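Local atomic coordinates of insect group II chitinase (Ostrinia furnacalis, PDB entry 5Y2A), a protein that hydrolyses chitin as the second catalytic domain of a group II insect chitinase of glycoside hydrolase family 18. Residues Pro210-Asp215 and Ala325-Glu330; Phe226-Trp231 and Ala329-Ala334; Val245-Gln250 and Asp346-Thr351; Lys297-Pro302 and Gly307-His312; Ile366-Val369 and Glu374-Pro377. All coordinates share one frame; numbering follows the deposited sequence.

Interaction 1 (Pro210-Asp215 and Ala325-Glu330). With NAG (2-acetamido-2-deoxy-beta-D-glucopyranose), chain C.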
# COMPACT_ATOMS: atom_id res chain seq x y z
N PRO A 210 11.75 20.20 2.08
CA PRO A 210 12.55 21.33 2.59
C PRO A 210 12.91 22.27 1.45
O PRO A 210 13.21 21.85 0.34
CB PRO A 210 13.79 20.65 3.18
CG PRO A 210 13.44 19.19 3.32
CD PRO A 210 12.47 18.92 2.21
N MET A 211 12.85 23.57 1.74
CA MET A 211 13.17 24.59 0.74
C MET A 211 14.66 24.89 0.70
O MET A 211 15.27 24.88 -0.37
CB MET A 211 12.37 25.86 1.02
CG MET A 211 12.62 26.96 0.01
SD MET A 211 11.98 26.53 -1.62
CE MET A 211 13.21 27.22 -2.71
N TYR A 212 15.26 25.16 1.86
CA TYR A 212 16.68 25.48 1.99
C TYR A 212 17.32 24.54 3.01
O TYR A 212 16.62 23.84 3.75
CB TYR A 212 16.89 26.95 2.40
CG TYR A 212 16.20 27.92 1.47
CD1 TYR A 212 16.59 28.02 0.14
CD2 TYR A 212 15.16 28.73 1.91
CE1 TYR A 212 15.96 28.90 -0.73
CE2 TYR A 212 14.53 29.62 1.06
CZ TYR A 212 14.94 29.70 -0.26
OH TYR A 212 14.32 30.58 -1.12
N VAL A 213 18.65 24.53 3.03
CA VAL A 213 19.39 23.72 3.99
C VAL A 213 19.00 24.09 5.41
O VAL A 213 18.82 25.27 5.74
CB VAL A 213 20.91 23.87 3.77
CG1 VAL A 213 21.69 23.22 4.91
CG2 VAL A 213 21.32 23.28 2.44
N HIS A 214 18.85 23.08 6.26
CA HIS A 214 18.52 23.25 7.67
C HIS A 214 19.70 22.73 8.48
O HIS A 214 20.44 21.85 8.02
CB HIS A 214 17.22 22.49 8.01
CG HIS A 214 16.65 22.81 9.36
ND1 HIS A 214 17.14 22.26 10.53
CD2 HIS A 214 15.62 23.61 9.72
CE1 HIS A 214 16.43 22.71 11.55
NE2 HIS A 214 15.50 23.53 11.08
N ASP A 215 19.91 23.30 9.67
CA ASP A 215 21.08 22.92 10.44
C ASP A 215 21.00 21.47 10.92
O ASP A 215 22.03 20.83 11.13
CB ASP A 215 21.29 23.87 11.63
CG ASP A 215 20.08 23.94 12.53
OD1 ASP A 215 19.19 24.77 12.26
OD2 ASP A 215 20.02 23.18 13.52
N ALA A 325 3.86 27.56 0.13
CA ALA A 325 3.43 27.52 -1.26
C ALA A 325 3.66 28.87 -1.94
O ALA A 325 4.14 28.92 -3.07
CB ALA A 325 1.95 27.11 -1.36
N ARG A 326 3.35 29.96 -1.24
CA ARG A 326 3.63 31.29 -1.78
C ARG A 326 5.12 31.48 -2.01
O ARG A 326 5.55 31.92 -3.08
CB ARG A 326 3.10 32.37 -0.84
CG ARG A 326 3.25 33.79 -1.40
CD ARG A 326 2.80 34.84 -0.38
NE ARG A 326 3.72 34.92 0.75
CZ ARG A 326 3.52 35.67 1.83
NH1 ARG A 326 2.42 36.41 1.94
NH2 ARG A 326 4.42 35.69 2.80
N HIS A 327 5.93 31.14 -1.00
CA HIS A 327 7.37 31.35 -1.13
C HIS A 327 7.94 30.57 -2.31
O HIS A 327 8.78 31.09 -3.06
CB HIS A 327 8.10 30.93 0.14
CG HIS A 327 9.59 31.12 0.05
ND1 HIS A 327 10.19 32.35 0.17
CD2 HIS A 327 10.58 30.24 -0.21
CE1 HIS A 327 11.49 32.22 0.02
NE2 HIS A 327 11.76 30.95 -0.22
N LYS A 328 7.51 29.32 -2.49
CA LYS A 328 8.07 28.52 -3.57
C LYS A 328 7.67 29.08 -4.93
O LYS A 328 8.48 29.04 -5.87
CB LYS A 328 7.65 27.06 -3.40
CG LYS A 328 8.38 26.41 -2.22
CD LYS A 328 7.95 24.97 -1.99
CE LYS A 328 8.82 24.33 -0.90
NZ LYS A 328 8.42 22.92 -0.62
N ALA A 329 6.46 29.62 -5.03
CA ALA A 329 6.06 30.29 -6.27
C ALA A 329 6.86 31.56 -6.48
O ALA A 329 7.25 31.88 -7.61
CB ALA A 329 4.56 30.58 -6.23
N GLU A 330 7.12 32.32 -5.41
CA GLU A 330 7.94 33.52 -5.55
C GLU A 330 9.39 33.18 -5.87
O GLU A 330 10.05 33.91 -6.61
CB GLU A 330 7.83 34.37 -4.28
CG GLU A 330 6.45 34.96 -4.11
CD GLU A 330 6.32 35.92 -2.94
OE1 GLU A 330 7.07 35.79 -1.95
OE2 GLU A 330 5.45 36.81 -3.02
C1 NAG C . 20.37 28.22 -2.81
C2 NAG C . 20.86 29.09 -1.67
C3 NAG C . 22.00 30.00 -2.14
C4 NAG C . 23.09 29.21 -2.85
C5 NAG C . 22.48 28.30 -3.91
C6 NAG C . 23.49 27.36 -4.55
C7 NAG C . 19.49 29.88 0.21
C8 NAG C . 18.40 30.81 0.65
N2 NAG C . 19.79 29.89 -1.09
O3 NAG C . 22.52 30.68 -1.00
O4 NAG C . 23.95 30.09 -3.57
O5 NAG C . 21.45 27.48 -3.34
O6 NAG C . 23.94 26.37 -3.63
O7 NAG C . 20.07 29.14 1.00
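Tyr212 and His327 share a hydrogen bond in a loop-to-helix contact, where the connection from strand 189-192 to helix 224-233 leans on helix 322-334. Tyr212 OH lies 2.7 Å from His327 NE2, at the edge of the imidazole, and either atom could be the donor. The rings meet rim to rim from opposite directions, with their planes at 79°. Met211 adds the apolar part. With its CG anti to the backbone N (chi1 -179°), its side chain reaches the helix, where Met211 SD passes Lys328 CG at 3.7 Å and Met211 CG lies 3.9 Å from His327 CD2. Met211 CG also lies under one face of the Tyr212 ring; over the opposite face sits the acetamido methyl of the glycan, with NAG C8 3.4 Å from Tyr212 CD1, both offset toward the rim. A leucine in place of Tyr212 would probably leave His327 NE2 without its hydroxyl mate and the acetamido methyl without a flat ring to rest on. Lys328 runs on past the sulfur to a salt bridge with Asp320 and a hydrogen bond to Ala209 O. Met211 also packs on Met324 and Tyr331 of helix 322-334 and on Val224 of helix 224-233.

Interaction 2 (Phe226-Trp231 and Ala329-Ala334). With NAG (2-acetamido-2-deoxy-beta-D-glucopyranose), chain C.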
# COMPACT_ATOMS: atom_id res chain seq x y z
N PHE A 226 18.64 23.30 -3.60
CA PHE A 226 19.73 22.55 -4.21
C PHE A 226 19.27 21.87 -5.49
O PHE A 226 19.94 21.95 -6.52
CB PHE A 226 20.31 21.51 -3.25
CG PHE A 226 21.46 20.74 -3.85
CD1 PHE A 226 21.23 19.64 -4.68
CD2 PHE A 226 22.77 21.13 -3.62
CE1 PHE A 226 22.28 18.95 -5.26
CE2 PHE A 226 23.82 20.44 -4.19
CZ PHE A 226 23.58 19.35 -5.01
N THR A 227 18.12 21.18 -5.42
CA THR A 227 17.63 20.45 -6.58
C THR A 227 17.53 21.34 -7.81
O THR A 227 17.96 20.96 -8.91
CB THR A 227 16.25 19.84 -6.27
OG1 THR A 227 16.35 18.97 -5.14
CG2 THR A 227 15.74 19.08 -7.47
N VAL A 228 16.97 22.54 -7.64
CA VAL A 228 16.78 23.44 -8.77
C VAL A 228 18.13 23.89 -9.31
O VAL A 228 18.38 23.84 -10.53
CB VAL A 228 15.91 24.65 -8.36
CG1 VAL A 228 15.92 25.71 -9.45
CG2 VAL A 228 14.48 24.20 -8.07
N ASN A 229 19.03 24.32 -8.43
CA ASN A 229 20.34 24.76 -8.88
C ASN A 229 21.14 23.62 -9.48
O ASN A 229 21.91 23.83 -10.43
CB ASN A 229 21.09 25.42 -7.73
CG ASN A 229 20.62 26.84 -7.48
OD1 ASN A 229 20.93 27.75 -8.25
ND2 ASN A 229 19.85 27.03 -6.41
N TYR A 230 20.95 22.40 -8.97
CA TYR A 230 21.66 21.26 -9.54
C TYR A 230 21.22 20.99 -10.98
O TYR A 230 22.06 20.75 -11.85
CB TYR A 230 21.45 20.01 -8.68
CG TYR A 230 22.42 18.90 -8.97
CD1 TYR A 230 23.78 19.04 -8.69
CD2 TYR A 230 21.99 17.69 -9.52
CE1 TYR A 230 24.68 18.02 -8.96
CE2 TYR A 230 22.88 16.67 -9.79
CZ TYR A 230 24.23 16.84 -9.50
OH TYR A 230 25.12 15.82 -9.77
N TRP A 231 19.91 21.04 -11.24
CA TRP A 231 19.43 20.88 -12.61
C TRP A 231 19.98 21.98 -13.52
O TRP A 231 20.40 21.71 -14.65
CB TRP A 231 17.91 20.88 -12.64
CG TRP A 231 17.34 19.53 -12.40
CD1 TRP A 231 17.06 18.96 -11.19
CD2 TRP A 231 17.01 18.56 -13.39
NE1 TRP A 231 16.56 17.70 -11.37
CE2 TRP A 231 16.54 17.42 -12.71
CE3 TRP A 231 17.09 18.53 -14.79
CZ2 TRP A 231 16.13 16.27 -13.38
CZ3 TRP A 231 16.67 17.39 -15.45
CH2 TRP A 231 16.20 16.27 -14.75
N ALA A 329 6.46 29.62 -5.03
CA ALA A 329 6.06 30.29 -6.27
C ALA A 329 6.86 31.56 -6.48
O ALA A 329 7.25 31.88 -7.61
CB ALA A 329 4.56 30.58 -6.23
N GLU A 330 7.12 32.32 -5.41
CA GLU A 330 7.94 33.52 -5.55
C GLU A 330 9.39 33.18 -5.87
O GLU A 330 10.05 33.91 -6.61
CB GLU A 330 7.83 34.37 -4.28
CG GLU A 330 6.45 34.96 -4.11
CD GLU A 330 6.32 35.92 -2.94
OE1 GLU A 330 7.07 35.79 -1.95
OE2 GLU A 330 5.45 36.81 -3.02
N TYR A 331 9.88 32.05 -5.33
CA TYR A 331 11.19 31.54 -5.72
C TYR A 331 11.26 31.26 -7.21
O TYR A 331 12.24 31.60 -7.88
CB TYR A 331 11.49 30.27 -4.92
CG TYR A 331 12.77 29.56 -5.28
CD1 TYR A 331 13.98 29.90 -4.67
CD2 TYR A 331 12.78 28.52 -6.19
CE1 TYR A 331 15.15 29.23 -4.98
CE2 TYR A 331 13.95 27.84 -6.51
CZ TYR A 331 15.13 28.21 -5.89
OH TYR A 331 16.30 27.55 -6.19
N VAL A 332 10.22 30.60 -7.74
CA VAL A 332 10.14 30.35 -9.18
C VAL A 332 10.22 31.65 -9.97
O VAL A 332 10.93 31.74 -10.98
CB VAL A 332 8.83 29.58 -9.50
CG1 VAL A 332 8.48 29.72 -10.98
CG2 VAL A 332 8.98 28.11 -9.10
N ARG A 333 9.52 32.68 -9.51
CA ARG A 333 9.53 33.93 -10.25
C ARG A 333 10.88 34.63 -10.11
O ARG A 333 11.41 35.15 -11.10
CB ARG A 333 8.38 34.82 -9.78
CG ARG A 333 8.11 35.93 -10.74
CD ARG A 333 6.74 36.50 -10.53
NE ARG A 333 6.55 37.67 -11.37
CZ ARG A 333 5.37 38.26 -11.57
NH1 ARG A 333 4.28 37.78 -10.99
NH2 ARG A 333 5.29 39.32 -12.35
N ALA A 334 11.45 34.64 -8.90
CA ALA A 334 12.74 35.29 -8.70
C ALA A 334 13.85 34.62 -9.50
O ALA A 334 14.70 35.29 -10.08
CB ALA A 334 13.09 35.32 -7.21
C1 NAG C . 20.37 28.22 -2.81
C2 NAG C . 20.86 29.09 -1.67
C3 NAG C . 22.00 30.00 -2.14
C4 NAG C . 23.09 29.21 -2.85
C5 NAG C . 22.48 28.30 -3.91
C6 NAG C . 23.49 27.36 -4.55
C7 NAG C . 19.49 29.88 0.21
C8 NAG C . 18.40 30.81 0.65
N2 NAG C . 19.79 29.89 -1.09
O3 NAG C . 22.52 30.68 -1.00
O4 NAG C . 23.95 30.09 -3.57
O5 NAG C . 21.45 27.48 -3.34
O6 NAG C . 23.94 26.37 -3.63
O7 NAG C . 20.07 29.14 1.00
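Tyr331 spans the gap between helices 322-334 and 224-233 and presses the end of its ring against Val228. This is the close-packed half of the contact. Tyr331 OH stands 3.6 Å from Val228 CB, while Val228 CG2 lies near the ring plane, at the edge, 4.0 Å from Tyr331 CE2. The two side chains point at each other from opposite directions, and the tyrosine, with CG anti to its own N (chi1 175°), extends straight off its helix. Its length matters, because the nearest CA atoms of the segments, those of Val228 and Val332, remain 9.6 Å apart. Both side chains are buried, and Val228 and Val332 also rest on Val243 of strand 241-254.

The other half is looser and partly exposed. Asn229 ND2 comes to 3.6 Å from Tyr331 OH without a hydrogen bond, its amide plane turned 82° from the ring. Both groups are held instead by Asn225: the hydroxyl bonds to Asn225 OD1 and the amide to Asn225 O. On this side the sugar sits beside the helix, with NAG O5 3.5 Å from Asn229 ND2, and an Asn-Phe-Thr sequence beginning at Asn225 is consistent with an N-linked glycan. The helices precede the neighbouring parallel strands 241-254 and 339-343, an arrangement typical of the outer helical layer of the family 18 (beta/alpha)8 barrel.

Interaction 3 (Val245-Gln250 and Asp346-Thr351)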
# COMPACT_ATOMS: atom_id res chain seq x y z
N VAL A 245 5.18 21.36 -6.00
CA VAL A 245 4.79 21.68 -4.63
C VAL A 245 3.86 20.57 -4.16
O VAL A 245 2.86 20.29 -4.83
CB VAL A 245 4.09 23.05 -4.56
CG1 VAL A 245 3.66 23.37 -3.13
CG2 VAL A 245 4.97 24.16 -5.15
N PRO A 246 4.14 19.91 -3.03
CA PRO A 246 3.23 18.88 -2.53
C PRO A 246 2.03 19.51 -1.84
O PRO A 246 2.17 20.44 -1.04
CB PRO A 246 4.10 18.09 -1.54
CG PRO A 246 5.03 19.16 -0.99
CD PRO A 246 5.32 20.09 -2.16
N PHE A 247 0.83 19.00 -2.15
CA PHE A 247 -0.40 19.40 -1.48
C PHE A 247 -0.80 18.40 -0.39
O PHE A 247 -1.99 18.26 -0.07
CB PHE A 247 -1.53 19.57 -2.49
CG PHE A 247 -1.43 20.81 -3.36
CD1 PHE A 247 -0.36 21.70 -3.24
CD2 PHE A 247 -2.42 21.10 -4.30
CE1 PHE A 247 -0.28 22.85 -4.04
CE2 PHE A 247 -2.35 22.24 -5.11
CZ PHE A 247 -1.28 23.12 -4.97
N TYR A 248 0.18 17.72 0.20
CA TYR A 248 -0.04 16.67 1.18
C TYR A 248 1.15 16.66 2.13
O TYR A 248 2.19 17.26 1.85
CB TYR A 248 -0.18 15.29 0.52
CG TYR A 248 1.09 14.90 -0.19
CD1 TYR A 248 1.34 15.33 -1.49
CD2 TYR A 248 2.07 14.14 0.45
CE1 TYR A 248 2.51 15.01 -2.14
CE2 TYR A 248 3.26 13.83 -0.19
CZ TYR A 248 3.47 14.26 -1.49
OH TYR A 248 4.63 13.95 -2.15
N GLY A 249 1.00 15.93 3.22
CA GLY A 249 2.06 15.79 4.20
C GLY A 249 2.53 14.36 4.32
O GLY A 249 1.79 13.42 4.02
N GLN A 250 3.78 14.19 4.73
CA GLN A 250 4.30 12.89 5.13
C GLN A 250 4.14 12.76 6.63
O GLN A 250 4.60 13.62 7.39
CB GLN A 250 5.78 12.75 4.73
CG GLN A 250 6.01 12.63 3.24
CD GLN A 250 5.70 11.25 2.71
OE1 GLN A 250 5.47 10.31 3.48
NE2 GLN A 250 5.68 11.11 1.38
N ASP A 346 -6.51 17.20 -5.99
CA ASP A 346 -7.47 16.62 -5.06
C ASP A 346 -7.01 16.63 -3.61
O ASP A 346 -7.80 16.28 -2.73
CB ASP A 346 -7.73 15.18 -5.47
CG ASP A 346 -6.45 14.41 -5.65
OD1 ASP A 346 -5.79 14.58 -6.70
OD2 ASP A 346 -6.07 13.67 -4.73
N LEU A 347 -5.75 16.97 -3.34
CA LEU A 347 -5.25 16.96 -1.97
C LEU A 347 -5.24 18.35 -1.34
O LEU A 347 -5.17 18.45 -0.11
CB LEU A 347 -3.83 16.37 -1.92
CG LEU A 347 -3.78 14.96 -2.54
CD1 LEU A 347 -2.32 14.52 -2.75
CD2 LEU A 347 -4.55 13.94 -1.69
N ASP A 348 -5.31 19.39 -2.16
CA ASP A 348 -5.66 20.74 -1.72
C ASP A 348 -7.02 20.71 -1.03
O ASP A 348 -7.79 19.76 -1.17
CB ASP A 348 -5.70 21.67 -2.94
CG ASP A 348 -5.50 23.15 -2.60
OD1 ASP A 348 -5.44 23.55 -1.42
OD2 ASP A 348 -5.42 23.94 -3.57
N ASP A 349 -7.33 21.77 -0.28
CA ASP A 349 -8.68 21.91 0.27
C ASP A 349 -9.60 22.43 -0.83
O ASP A 349 -10.08 23.57 -0.81
CB ASP A 349 -8.68 22.83 1.49
CG ASP A 349 -10.03 22.85 2.20
OD1 ASP A 349 -10.78 21.86 2.07
OD2 ASP A 349 -10.33 23.84 2.90
N PHE A 350 -9.84 21.56 -1.83
CA PHE A 350 -10.52 22.00 -3.04
C PHE A 350 -11.99 22.35 -2.78
O PHE A 350 -12.56 23.16 -3.51
CB PHE A 350 -10.40 20.93 -4.15
CG PHE A 350 -11.11 19.63 -3.85
CD1 PHE A 350 -10.50 18.65 -3.09
CD2 PHE A 350 -12.37 19.39 -4.36
CE1 PHE A 350 -11.16 17.44 -2.81
CE2 PHE A 350 -13.04 18.19 -4.10
CZ PHE A 350 -12.43 17.22 -3.32
N THR A 351 -12.60 21.78 -1.74
CA THR A 351 -13.96 22.18 -1.40
C THR A 351 -14.01 23.44 -0.56
O THR A 351 -15.07 24.08 -0.47
CB THR A 351 -14.69 21.06 -0.64
OG1 THR A 351 -14.13 20.91 0.67
CG2 THR A 351 -14.61 19.74 -1.39
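Phe247 and Asp348 cross obliquely, the phenyl ring passing beside the aspartate so that its plane makes 55° with the carboxylate. The closest atoms are Phe247 CD2 and Asp348 CB, 3.6 Å apart; Asp348 OD2 is 3.8 Å from Phe247 CE2. Asp348 thus offers mainly its methylene to the ring, while its oxygens turn to the start of helix 361-371, where OD1 accepts from Leu362 N and OD2 from Leu363 N. These two bonds would fix the carboxylate's rotation and supply partners for a buried charge.

In the second pair, Leu347 CD1 approaches Tyr248 CD1 at 4.0 Å, again obliquely. The tyrosine holds CG between its N and its carbonyl carbon (chi1 63°), and its far end leads away from Leu347 to a hydrogen bond with Asp196. Between the two pairs, Phe247 CB packs on Leu347 CB (4.0 Å), and the backbones draw close, Phe247 O pointing at Leu347 O, 3.2 Å away, whose carbonyl is turned across it. Two acceptors make no hydrogen bond, and none forms between the segments, which meet by packing. The loop then bends through an inverse gamma turn centred on Asp349.

Phe247 pairs through its backbone with Trp343 of strand 339-343 and packs its ring on Leu362 and Ile366 of helix 361-371, while Tyr248 stacks on Phe281 of strand 281-283, which Leu347 also touches.

Interaction 4 (Lys297-Pro302 and Gly307-His312)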
# COMPACT_ATOMS: atom_id res chain seq x y z
N LYS A 297 -0.82 20.68 17.09
CA LYS A 297 0.03 21.85 17.28
C LYS A 297 0.90 22.06 16.05
O LYS A 297 1.52 21.11 15.56
CB LYS A 297 0.91 21.69 18.52
CG LYS A 297 0.13 21.50 19.81
CD LYS A 297 -0.87 22.61 20.01
CE LYS A 297 -1.45 22.59 21.41
NZ LYS A 297 -2.72 21.82 21.47
N VAL A 298 0.96 23.30 15.58
CA VAL A 298 1.74 23.66 14.40
C VAL A 298 3.10 24.16 14.84
O VAL A 298 3.20 25.04 15.71
CB VAL A 298 1.01 24.72 13.56
CG1 VAL A 298 1.85 25.12 12.36
CG2 VAL A 298 -0.34 24.19 13.12
N HIS A 299 4.16 23.61 14.25
CA HIS A 299 5.53 24.00 14.54
C HIS A 299 6.14 24.62 13.30
O HIS A 299 6.12 24.01 12.22
CB HIS A 299 6.37 22.81 15.00
CG HIS A 299 5.75 22.02 16.10
ND1 HIS A 299 6.21 22.06 17.40
CD2 HIS A 299 4.70 21.17 16.11
CE1 HIS A 299 5.48 21.27 18.16
NE2 HIS A 299 4.55 20.72 17.40
N ARG A 300 6.69 25.83 13.44
CA ARG A 300 7.26 26.55 12.32
C ARG A 300 8.75 26.78 12.50
O ARG A 300 9.28 26.79 13.61
CB ARG A 300 6.56 27.89 12.10
CG ARG A 300 5.10 27.77 11.72
CD ARG A 300 4.53 29.13 11.36
NE ARG A 300 3.16 29.01 10.87
CZ ARG A 300 2.82 28.81 9.60
NH1 ARG A 300 3.76 28.70 8.68
NH2 ARG A 300 1.55 28.71 9.26
N ASP A 301 9.43 26.98 11.36
CA ASP A 301 10.85 27.30 11.33
C ASP A 301 11.01 28.81 11.19
O ASP A 301 10.70 29.35 10.12
CB ASP A 301 11.53 26.58 10.18
CG ASP A 301 12.97 27.02 9.98
OD1 ASP A 301 13.58 27.55 10.93
OD2 ASP A 301 13.48 26.83 8.86
N PRO A 302 11.47 29.52 12.22
CA PRO A 302 11.65 30.98 12.08
C PRO A 302 12.59 31.37 10.96
O PRO A 302 12.48 32.49 10.44
CB PRO A 302 12.21 31.40 13.45
CG PRO A 302 11.87 30.30 14.38
CD PRO A 302 11.80 29.04 13.58
N GLY A 307 8.90 24.20 5.62
CA GLY A 307 7.54 24.48 5.99
C GLY A 307 7.21 23.93 7.37
O GLY A 307 8.07 23.38 8.08
N PRO A 308 5.95 24.05 7.76
CA PRO A 308 5.54 23.64 9.10
C PRO A 308 5.43 22.12 9.24
O PRO A 308 5.50 21.36 8.28
CB PRO A 308 4.16 24.29 9.26
CG PRO A 308 3.65 24.45 7.87
CD PRO A 308 4.85 24.70 7.01
N TYR A 309 5.29 21.70 10.50
CA TYR A 309 4.81 20.36 10.81
C TYR A 309 3.82 20.46 11.97
O TYR A 309 3.81 21.44 12.72
CB TYR A 309 5.96 19.36 11.09
CG TYR A 309 6.89 19.72 12.24
CD1 TYR A 309 8.04 20.47 12.02
CD2 TYR A 309 6.63 19.28 13.53
CE1 TYR A 309 8.91 20.78 13.07
CE2 TYR A 309 7.49 19.58 14.58
CZ TYR A 309 8.62 20.34 14.34
OH TYR A 309 9.48 20.66 15.38
N ALA A 310 2.95 19.46 12.07
CA ALA A 310 1.90 19.46 13.07
C ALA A 310 2.00 18.18 13.89
O ALA A 310 2.37 17.12 13.37
CB ALA A 310 0.51 19.58 12.43
N THR A 311 1.66 18.28 15.18
CA THR A 311 1.86 17.17 16.09
C THR A 311 0.66 17.00 17.02
O THR A 311 -0.06 17.95 17.33
CB THR A 311 3.11 17.36 16.97
OG1 THR A 311 2.95 18.54 17.75
CG2 THR A 311 4.38 17.44 16.11
N HIS A 312 0.47 15.75 17.45
CA HIS A 312 -0.52 15.35 18.44
C HIS A 312 -0.15 13.96 18.91
O HIS A 312 0.02 13.05 18.10
CB HIS A 312 -1.93 15.35 17.84
CG HIS A 312 -3.00 14.98 18.82
ND1 HIS A 312 -3.53 15.88 19.73
CD2 HIS A 312 -3.64 13.80 19.04
CE1 HIS A 312 -4.45 15.27 20.46
NE2 HIS A 312 -4.53 14.01 20.07
O HOH W 1 8.71 23.62 10.81
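His299 and Tyr309 form the hydrogen-bonded pair nearest the turn of the antiparallel hairpin of strands 297-299 and 309-312. Main-chain bonds from His299 N to Tyr309 O (2.7 Å) and Tyr309 N to His299 O (3.0 Å) close it; Lys297 and Thr311 form the next, with the non-hydrogen-bonded pair Val298-Ala310 between them. Near the turn a water bridges His299 O and Gly307 O.

Of the aromatic contacts, the imidazole lies nearly parallel to the phenol (7°) but slid aside, with His299 CB over its face, 3.5 Å from the Tyr309 centroid. With an alanine in place of Tyr309 that face is gone, which would probably leave the imidazole steadied mainly by Thr311, and Trp316 without its stacking partner. The polar side-chain bond joins His299 NE2 and Thr311 OG1 (2.7 Å), in the imidazole plane; either could donate.

Tyr309 stacks on Trp316 of the adjoining strand 315-318. In sequence the hairpin falls between barrel strand 241-254 and helix 322-334; it probably belongs to the insertion domain of many family 18 chitinases.

Interaction 5 (Ile366-Val369 and Glu374-Pro377); sequences INHV and EAPP
His368 and Ala375 meet where the chain, having left helix 361-371, the last helix of the (beta/alpha)8 barrel, passes across its side. The contact is a small surface one, burying 115 Å² in all, and it has no hydrogen bond between its two segments. On the helix side it is carried by the histidine alone, against Ala375 and Glu374.

At the root of that side chain, His368 CB touches the methyl of Ala375, with CB to CB 3.7 Å. One bond further, His368 CG is 3.8 Å from Ala375 CB; it stands anti to the backbone N (chi1 170°), which carries the imidazole outward from the helix and over toward the passing chain. The same methyl therefore lies alongside the beginning of the side chain and the first atoms of the ring. His368 ND1 comes next, 3.9 Å from Ala375 CB and 4.3 Å from Glu374 CA, so this edge of the contact follows the backbone of the tail as well as its side chain.

Ala375 has its own CB directed at the helix, whereas Glu374 and Pro376, on either side of it in sequence, direct theirs away, as in an extended chain. Further along, the tail is tied down by the disulfide Cys357-Cys379, and on the inner side of the helix Ile366 packs on Val245 and Phe247. The histidine is anchored just before the tail segment, where His368 ND1 donates a hydrogen bond to Lys373 O.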
# COMPACT_ATOMS: atom_id res chain seq x y z
N ILE A 366 -0.58 29.82 -5.45
CA ILE A 366 0.40 29.70 -6.53
C ILE A 366 -0.03 30.53 -7.75
O ILE A 366 0.81 31.20 -8.39
CB ILE A 366 0.62 28.22 -6.89
CG1 ILE A 366 1.31 27.51 -5.72
CG2 ILE A 366 1.42 28.08 -8.17
CD1 ILE A 366 1.41 25.99 -5.85
N ASN A 367 -1.32 30.51 -8.09
CA ASN A 367 -1.81 31.30 -9.23
C ASN A 367 -1.68 32.80 -8.97
O ASN A 367 -1.43 33.58 -9.90
CB ASN A 367 -3.26 30.95 -9.52
CG ASN A 367 -3.37 29.73 -10.39
OD1 ASN A 367 -3.44 29.83 -11.61
ND2 ASN A 367 -3.38 28.57 -9.77
N HIS A 368 -1.89 33.21 -7.72
CA HIS A 368 -1.71 34.60 -7.33
C HIS A 368 -0.30 35.09 -7.66
O HIS A 368 -0.12 36.14 -8.30
CB HIS A 368 -2.02 34.73 -5.84
CG HIS A 368 -1.66 36.05 -5.24
ND1 HIS A 368 -2.22 37.24 -5.66
CD2 HIS A 368 -0.81 36.37 -4.24
CE1 HIS A 368 -1.72 38.23 -4.95
NE2 HIS A 368 -0.86 37.73 -4.08
N VAL A 369 0.71 34.31 -7.28
CA VAL A 369 2.10 34.72 -7.48
C VAL A 369 2.48 34.68 -8.95
O VAL A 369 3.11 35.60 -9.48
CB VAL A 369 3.04 33.84 -6.64
CG1 VAL A 369 4.49 34.14 -6.99
CG2 VAL A 369 2.78 34.04 -5.15
N GLU A 374 -5.85 37.92 -8.41
CA GLU A 374 -6.07 38.60 -7.15
C GLU A 374 -6.55 37.50 -6.19
O GLU A 374 -7.29 36.63 -6.55
CB GLU A 374 -7.03 39.81 -7.23
CG GLU A 374 -6.64 40.90 -8.21
CD GLU A 374 -7.32 42.25 -7.97
OE1 GLU A 374 -8.36 42.31 -7.31
OE2 GLU A 374 -6.80 43.25 -8.46
N ALA A 375 -6.13 37.58 -4.94
CA ALA A 375 -6.35 36.51 -3.99
C ALA A 375 -6.34 37.08 -2.58
O ALA A 375 -5.75 38.13 -2.34
CB ALA A 375 -5.28 35.42 -4.12
N PRO A 376 -6.98 36.40 -1.63
CA PRO A 376 -6.82 36.75 -0.21
C PRO A 376 -5.41 36.44 0.26
O PRO A 376 -4.67 35.70 -0.41
CB PRO A 376 -7.85 35.86 0.49
CG PRO A 376 -8.00 34.68 -0.42
CD PRO A 376 -7.89 35.25 -1.81
N PRO A 377 -5.00 36.97 1.41
CA PRO A 377 -3.65 36.67 1.92
C PRO A 377 -3.54 35.21 2.32
O PRO A 377 -4.56 34.51 2.42
CB PRO A 377 -3.53 37.59 3.15
CG PRO A 377 -4.94 37.76 3.61
CD PRO A 377 -5.76 37.82 2.34

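In the fold
Interactions 1 and 2, centres 9 Å apart, share Ala329 and Glu330 of helix 322-334 and border the glycan; Met211 and Tyr212 pack against Tyr331. Interaction 5, on helix 361-371, adjoins both: Val369 packs on Ala329 and its O probably accepts a hydrogen bond from Arg333 NH1. Interaction 3, on strand 241-254, reaches interaction 5 through Ile366, which touches Val245 and Phe247. Along the chain, interactions 1 to 3 overlap, each spanning the hairpin of interaction 4; interaction 5 follows them all. Centre to centre, interaction 4 lies about 15 Å from interaction 1 and 23 Å from interactions 2 and 5. The hairpin, probably part of the insertion domain, meets this group at interaction 1, His214 against Asp301.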